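Long-range contacts in trypanothione-dependent glyoxalase I (Leishmania major, PDB 2C21), which is a dimeric, nickel-binding member of the glyoxalase/bleomycin resistance protein/dioxygenase superfamily: residues V48-G53 and L61-N66; M13-D18 and T70-D75. All coordinates share one frame; numbering follows the deposited sequence. Where two conformers were deposited one is given.

Contact 1 is the antiparallel pairing of strands 45-51 and 60-66, and contact 2 lays the loop after strand 60-66 against the end of strand 8-15. The centres of the two contacts are about 13 Å apart. Both reach the same mixed sheet, in which strands 60-66 and 8-15 are neighbours: E62 O lies 2.9 Å from I14 N and T64 O 3.0 Å from V16 N, both probable hydrogen bonds. Along the chain, contact 1 sits inside the loop closed by contact 2. E62 of contact 1 binds the nickel ion directly, whereas the R15 side chain of contact 2 stays about 10 Å from it. Both contacts also touch the second subunit.

Contact 1: V48-G53 and L61-N66; sequences VFLGYG and LELTYN. With NI (nickel (II) ion), chain G.
Strands V48-G51 and L61-N66 run antiparallel, their axes approaching to 4.7 Å at 151°, V48 and L50 forming hydrogen-bonded pairs with L63 and L61 on either side of the non-hydrogen-bonded pair F49-E62. Four backbone bonds tie them together; V48 N to L63 O, at 2.9 Å, is a little more bent than the other three. Between them the CA atoms of E62 and F49 make CA-H...O contacts with V48 O and L61 O. F49 and E62 project side by side from one face of the sheet. CG of E62 sits over the F49 ring, 3.9 Å from its centroid and off-centre, near the CE2-CZ side, a CH-pi contact, while E62 CD comes within 3.5 Å of F49 CZ. The carboxylate lies only 18° from the plane of the ring. This hairpin belongs to the first βαβββ module of the glyoxalase fold, whose curved sheet carries the metal site. E62 is extended, with CG anti to the backbone N (chi1 -178°), which sends OE1 out past the ring to the nickel ion, 2.4 Å away. H11, and H80 and E123 of the second subunit, complete the protein ligands, so the metal lies at the dimer interface. H11 also meets the F49 ring edge-to-face, and R36 makes a cation-pi contact with it. V48, L50, L61 and L63 line the other face, where V48 touches L19 and L50 and L61 touch Y26 of helix 19-29, and L63 packs on I14 and V16. There L50 and L63 lie roughly perpendicular, their CD1 methyls pressed to 3.5 Å, closer than two methyls normally come.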
loop_
_atom_site.group_PDB
_atom_site.type_symbol
_atom_site.label_atom_id
_atom_site.label_comp_id
_atom_site.label_asym_id
_atom_site.label_seq_id
_atom_site.Cartn_x
_atom_site.Cartn_y
_atom_site.Cartn_z
ATOM N N VAL A 48 2.237 -10.979 -9.541
ATOM C CA VAL A 48 0.855 -10.773 -10.021
ATOM C C VAL A 48 0.351 -9.443 -9.524
ATOM O O VAL A 48 0.438 -9.138 -8.330
ATOM C CB VAL A 48 -0.128 -11.854 -9.536
ATOM C CG1 VAL A 48 -1.535 -11.588 -10.095
ATOM C CG2 VAL A 48 0.365 -13.240 -9.933
ATOM N N PHE A 49 -0.151 -8.646 -10.456
ATOM C CA PHE A 49 -0.700 -7.339 -10.155
ATOM C C PHE A 49 -2.212 -7.430 -10.242
ATOM O O PHE A 49 -2.766 -7.885 -11.272
ATOM C CB PHE A 49 -0.138 -6.291 -11.112
ATOM C CG PHE A 49 1.334 -6.025 -10.902
ATOM C CD1 PHE A 49 2.300 -6.880 -11.442
ATOM C CD2 PHE A 49 1.757 -4.934 -10.152
ATOM C CE1 PHE A 49 3.673 -6.651 -11.220
ATOM C CE2 PHE A 49 3.108 -4.693 -9.939
ATOM C CZ PHE A 49 4.067 -5.552 -10.475
ATOM N N LEU A 50 -2.869 -7.023 -9.159
ATOM C CA LEU A 50 -4.346 -7.021 -9.053
ATOM C C LEU A 50 -4.831 -5.672 -8.581
ATOM O O LEU A 50 -4.157 -4.993 -7.814
ATOM C CB LEU A 50 -4.853 -8.021 -8.006
ATOM C CG LEU A 50 -4.438 -9.485 -8.073
ATOM C CD1 LEU A 50 -3.258 -9.690 -7.141
ATOM C CD2 LEU A 50 -5.612 -10.367 -7.681
ATOM N N GLY A 51 -6.031 -5.315 -8.996
ATOM C CA GLY A 51 -6.616 -4.071 -8.542
ATOM C C GLY A 51 -8.023 -3.876 -9.012
ATOM O O GLY A 51 -8.613 -4.744 -9.640
ATOM N N TYR A 52 -8.548 -2.705 -8.706
ATOM C CA TYR A 52 -9.887 -2.335 -9.094
ATOM C C TYR A 52 -9.864 -1.565 -10.407
ATOM O O TYR A 52 -10.896 -1.166 -10.926
ATOM C CB TYR A 52 -10.525 -1.519 -7.967
ATOM C CG TYR A 52 -10.782 -2.345 -6.722
ATOM C CD1 TYR A 52 -11.729 -3.352 -6.731
ATOM C CD2 TYR A 52 -10.064 -2.134 -5.549
ATOM C CE1 TYR A 52 -11.980 -4.117 -5.605
ATOM C CE2 TYR A 52 -10.300 -2.903 -4.415
ATOM C CZ TYR A 52 -11.260 -3.884 -4.441
ATOM O OH TYR A 52 -11.521 -4.644 -3.317
ATOM N N GLY A 53 -8.678 -1.374 -10.958
ATOM C CA GLY A 53 -8.543 -0.718 -12.244
ATOM C C GLY A 53 -7.126 -0.929 -12.712
ATOM O O GLY A 53 -6.315 -1.455 -11.962
ATOM N N LEU A 61 -2.313 -3.747 -6.151
ATOM C CA LEU A 61 -1.669 -4.700 -5.269
ATOM C C LEU A 61 -0.759 -5.613 -6.091
ATOM O O LEU A 61 -1.167 -6.121 -7.146
ATOM C CB LEU A 61 -2.746 -5.533 -4.554
ATOM C CG LEU A 61 -2.310 -6.606 -3.559
ATOM C CD1 LEU A 61 -1.451 -6.010 -2.450
ATOM C CD2 LEU A 61 -3.551 -7.289 -2.982
ATOM N N GLU A 62 0.475 -5.784 -5.612
ATOM C CA GLU A 62 1.456 -6.679 -6.209
ATOM C C GLU A 62 1.726 -7.843 -5.271
ATOM O O GLU A 62 2.139 -7.630 -4.121
ATOM C CB GLU A 62 2.788 -5.962 -6.462
ATOM C CG GLU A 62 3.827 -6.847 -7.121
ATOM C CD GLU A 62 5.212 -6.211 -7.188
ATOM O OE1 GLU A 62 5.371 -5.057 -6.750
ATOM O OE2 GLU A 62 6.132 -6.881 -7.699
ATOM N N LEU A 63 1.511 -9.065 -5.764
ATOM C CA LEU A 63 1.878 -10.279 -5.041
ATOM C C LEU A 63 3.152 -10.857 -5.627
ATOM O O LEU A 63 3.269 -10.985 -6.838
ATOM C CB LEU A 63 0.780 -11.332 -5.151
ATOM C CG LEU A 63 -0.654 -10.856 -5.012
ATOM C CD1 LEU A 63 -1.579 -12.049 -5.208
ATOM C CD2 LEU A 63 -0.855 -10.202 -3.669
ATOM N N THR A 64 4.087 -11.220 -4.752
ATOM C CA THR A 64 5.299 -11.905 -5.132
ATOM C C THR A 64 5.228 -13.310 -4.549
ATOM O O THR A 64 5.006 -13.476 -3.343
ATOM C CB THR A 64 6.542 -11.203 -4.523
ATOM O OG1 THR A 64 6.618 -9.854 -4.998
ATOM C CG2 THR A 64 7.797 -11.946 -4.894
ATOM N N TYR A 65 5.391 -14.299 -5.422
ATOM C CA TYR A 65 5.532 -15.682 -5.024
ATOM C C TYR A 65 6.980 -16.109 -5.277
ATOM O O TYR A 65 7.477 -15.996 -6.404
ATOM C CB TYR A 65 4.559 -16.563 -5.832
ATOM C CG TYR A 65 4.828 -18.036 -5.688
ATOM C CD1 TYR A 65 4.613 -18.678 -4.466
ATOM C CD2 TYR A 65 5.311 -18.797 -6.759
ATOM C CE1 TYR A 65 4.865 -20.028 -4.316
ATOM C CE2 TYR A 65 5.563 -20.153 -6.613
ATOM C CZ TYR A 65 5.343 -20.760 -5.392
ATOM O OH TYR A 65 5.589 -22.107 -5.213
ATOM N N ASN A 66 7.653 -16.585 -4.229
ATOM C CA ASN A 66 8.950 -17.228 -4.362
ATOM C C ASN A 66 8.768 -18.730 -4.400
ATOM O O ASN A 66 8.183 -19.298 -3.481
ATOM C CB ASN A 66 9.874 -16.842 -3.208
ATOM C CG ASN A 66 10.354 -15.424 -3.327
ATOM O OD1 ASN A 66 11.116 -15.098 -4.235
ATOM N ND2 ASN A 66 9.881 -14.564 -2.448
HETATM NI NI NI G . 6.865 -3.218 -6.877
HETATM O O HOH W 1 7.534 -3.837 -8.395
#

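Contact 2: M13-D18 and T70-D75; sequences MIRVGD and TSYKHD
The loop between the two βαβββ modules of this glyoxalase fold here folds back over the end of the first strand, where Y72 lies against R15, V16 and G17. The link is made without a direct hydrogen bond between the segments. R15 CB rests over one face of the Y72 ring as a CH-pi contact, 3.9 Å from the centroid and displaced toward the rim, nearest to Y72 CZ at 3.6 Å. R15 CD, farther along the extended chain, passes Y72 CE2 at 3.9 Å. The two side chains cross at about a right angle, and the guanidinium is tilted 38° from the ring instead of stacking on it; M13 CE covers one guanidinium face. R15 NH1 makes weak hydrogen bonds to A77 O and Y78 O of the second subunit, so the contact borders the dimer interface. The backbone meets the ring at its edge: G17 N lies in the ring plane, and V16 C is 3.5 Å from Y72 CE1. CG of Y72 stands anti to its carbonyl carbon (chi1 -67°), which sets one face of the ring against R15 CB and turns its CE1 edge to the V16-G17 peptide. Farther along, the backbones of G17 and T70 come together, their CA atoms 3.7 Å apart. Each CA-H faces the other residue's carbonyl, G17 CA to T70 O and T70 CA to G17 O, in a reciprocal pair of CA-H...O contacts. D118 takes the G17 N-H through OD1. At the far end of the ring a water in its plane bridges the segments, donating to V16 O at 2.7 Å and lying 2.6 Å from Y72 OH.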
loop_
_atom_site.group_PDB
_atom_site.type_symbol
_atom_site.label_atom_id
_atom_site.label_comp_id
_atom_site.label_asym_id
_atom_site.label_seq_id
_atom_site.Cartn_x
_atom_site.Cartn_y
_atom_site.Cartn_z
ATOM N N MET A 13 3.410 -3.944 -2.413
ATOM C CA MET A 13 3.797 -5.334 -2.650
ATOM C C MET A 13 3.809 -6.152 -1.357
ATOM O O MET A 13 4.379 -5.724 -0.352
ATOM C CB MET A 13 5.178 -5.397 -3.276
ATOM C CG MET A 13 5.598 -6.807 -3.755
ATOM S SD MET A 13 6.231 -7.925 -2.501
ATOM C CE MET A 13 7.987 -7.599 -2.553
ATOM N N ILE A 14 3.212 -7.344 -1.407
ATOM C CA ILE A 14 3.267 -8.324 -0.304
ATOM C C ILE A 14 3.704 -9.676 -0.889
ATOM O O ILE A 14 3.412 -9.977 -2.053
ATOM C CB ILE A 14 1.896 -8.491 0.403
ATOM C CG1 ILE A 14 0.799 -8.877 -0.592
ATOM C CG2 ILE A 14 1.507 -7.225 1.166
ATOM C CD1 ILE A 14 -0.456 -9.444 0.073
ATOM N N ARG A 15 4.410 -10.479 -0.097
ATOM C CA ARG A 15 4.795 -11.817 -0.527
ATOM C C ARG A 15 3.778 -12.825 -0.009
ATOM O O ARG A 15 3.269 -12.708 1.114
ATOM C CB ARG A 15 6.194 -12.198 -0.037
ATOM C CG ARG A 15 7.331 -11.247 -0.488
ATOM C CD ARG A 15 8.640 -11.566 0.195
ATOM N NE ARG A 15 9.690 -10.611 -0.203
ATOM C CZ ARG A 15 9.924 -9.435 0.382
ATOM N NH1 ARG A 15 9.232 -9.022 1.436
ATOM N NH2 ARG A 15 10.880 -8.650 -0.103
ATOM N N VAL A 16 3.474 -13.804 -0.843
ATOM C CA VAL A 16 2.403 -14.767 -0.570
ATOM C C VAL A 16 2.893 -16.174 -0.772
ATOM O O VAL A 16 3.753 -16.437 -1.629
ATOM C CB VAL A 16 1.160 -14.500 -1.443
ATOM C CG1 VAL A 16 0.614 -13.084 -1.170
ATOM C CG2 VAL A 16 1.460 -14.683 -2.935
ATOM N N GLY A 17 2.322 -17.098 -0.008
ATOM C CA GLY A 17 2.732 -18.501 -0.067
ATOM C C GLY A 17 2.186 -19.322 -1.226
ATOM O O GLY A 17 2.774 -20.332 -1.589
ATOM N N ASP A 18 1.068 -18.892 -1.800
ATOM C CA ASP A 18 0.306 -19.694 -2.770
ATOM C C ASP A 18 -0.497 -18.708 -3.628
ATOM O O ASP A 18 -1.450 -18.102 -3.168
ATOM C CB ASP A 18 -0.571 -20.693 -1.977
ATOM C CG ASP A 18 -1.524 -21.533 -2.828
ATOM O OD1 ASP A 18 -1.894 -21.202 -3.965
ATOM O OD2 ASP A 18 -1.969 -22.550 -2.276
ATOM N N THR A 70 6.121 -21.313 1.012
ATOM C CA THR A 70 4.670 -21.462 1.140
ATOM C C THR A 70 4.048 -20.759 2.355
ATOM O O THR A 70 2.824 -20.790 2.527
ATOM C CB THR A 70 4.282 -22.960 1.195
ATOM O OG1 THR A 70 5.023 -23.599 2.234
ATOM C CG2 THR A 70 4.600 -23.641 -0.135
ATOM N N SER A 71 4.876 -20.159 3.201
ATOM C CA SER A 71 4.377 -19.434 4.371
ATOM C C SER A 71 5.279 -18.260 4.738
ATOM O O SER A 71 6.495 -18.319 4.562
ATOM C CB SER A 71 4.255 -20.379 5.570
ATOM O OG SER A 71 5.527 -20.851 5.974
ATOM N N TYR A 72 4.657 -17.200 5.253
ATOM C CA TYR A 72 5.356 -16.036 5.766
ATOM C C TYR A 72 4.837 -15.701 7.165
ATOM O O TYR A 72 3.621 -15.718 7.413
ATOM C CB TYR A 72 5.172 -14.847 4.808
ATOM C CG TYR A 72 5.855 -15.068 3.477
ATOM C CD1 TYR A 72 5.178 -15.692 2.427
ATOM C CD2 TYR A 72 7.167 -14.715 3.284
ATOM C CE1 TYR A 72 5.791 -15.925 1.209
ATOM C CE2 TYR A 72 7.806 -14.944 2.050
ATOM C CZ TYR A 72 7.106 -15.543 1.014
ATOM O OH TYR A 72 7.703 -15.801 -0.213
ATOM N N LYS A 73 5.760 -15.470 8.090
ATOM C CA LYS A 73 5.396 -14.914 9.402
ATOM C C LYS A 73 5.473 -13.389 9.366
ATOM O O LYS A 73 6.250 -12.804 8.589
ATOM C CB LYS A 73 6.255 -15.475 10.543
ATOM C CG LYS A 73 7.735 -15.100 10.492
ATOM C CD LYS A 73 8.275 -14.729 11.883
ATOM C CE LYS A 73 8.177 -15.882 12.882
ATOM N NZ LYS A 73 8.117 -15.382 14.299
ATOM N N HIS A 74 4.650 -12.761 10.208
ATOM C CA HIS A 74 4.434 -11.327 10.143
ATOM C C HIS A 74 5.055 -10.605 11.332
ATOM O O HIS A 74 5.034 -11.113 12.467
ATOM C CB HIS A 74 2.954 -11.021 10.073
ATOM C CG HIS A 74 2.288 -11.616 8.877
ATOM N ND1 HIS A 74 2.237 -10.974 7.662
ATOM C CD2 HIS A 74 1.700 -12.821 8.692
ATOM C CE1 HIS A 74 1.619 -11.744 6.786
ATOM N NE2 HIS A 74 1.286 -12.872 7.383
ATOM N N ASP A 75 5.607 -9.429 11.027
ATOM C CA ASP A 75 6.067 -8.469 12.011
ATOM C C ASP A 75 4.872 -7.647 12.460
ATOM O O ASP A 75 3.775 -7.761 11.910
ATOM C CB ASP A 75 7.160 -7.530 11.418
ATOM C CG ASP A 75 6.670 -6.696 10.185
ATOM O OD1 ASP A 75 5.549 -6.172 10.185
ATOM O OD2 ASP A 75 7.422 -6.550 9.188
HETATM O O HOH W 2 6.280 -17.291 -1.778
#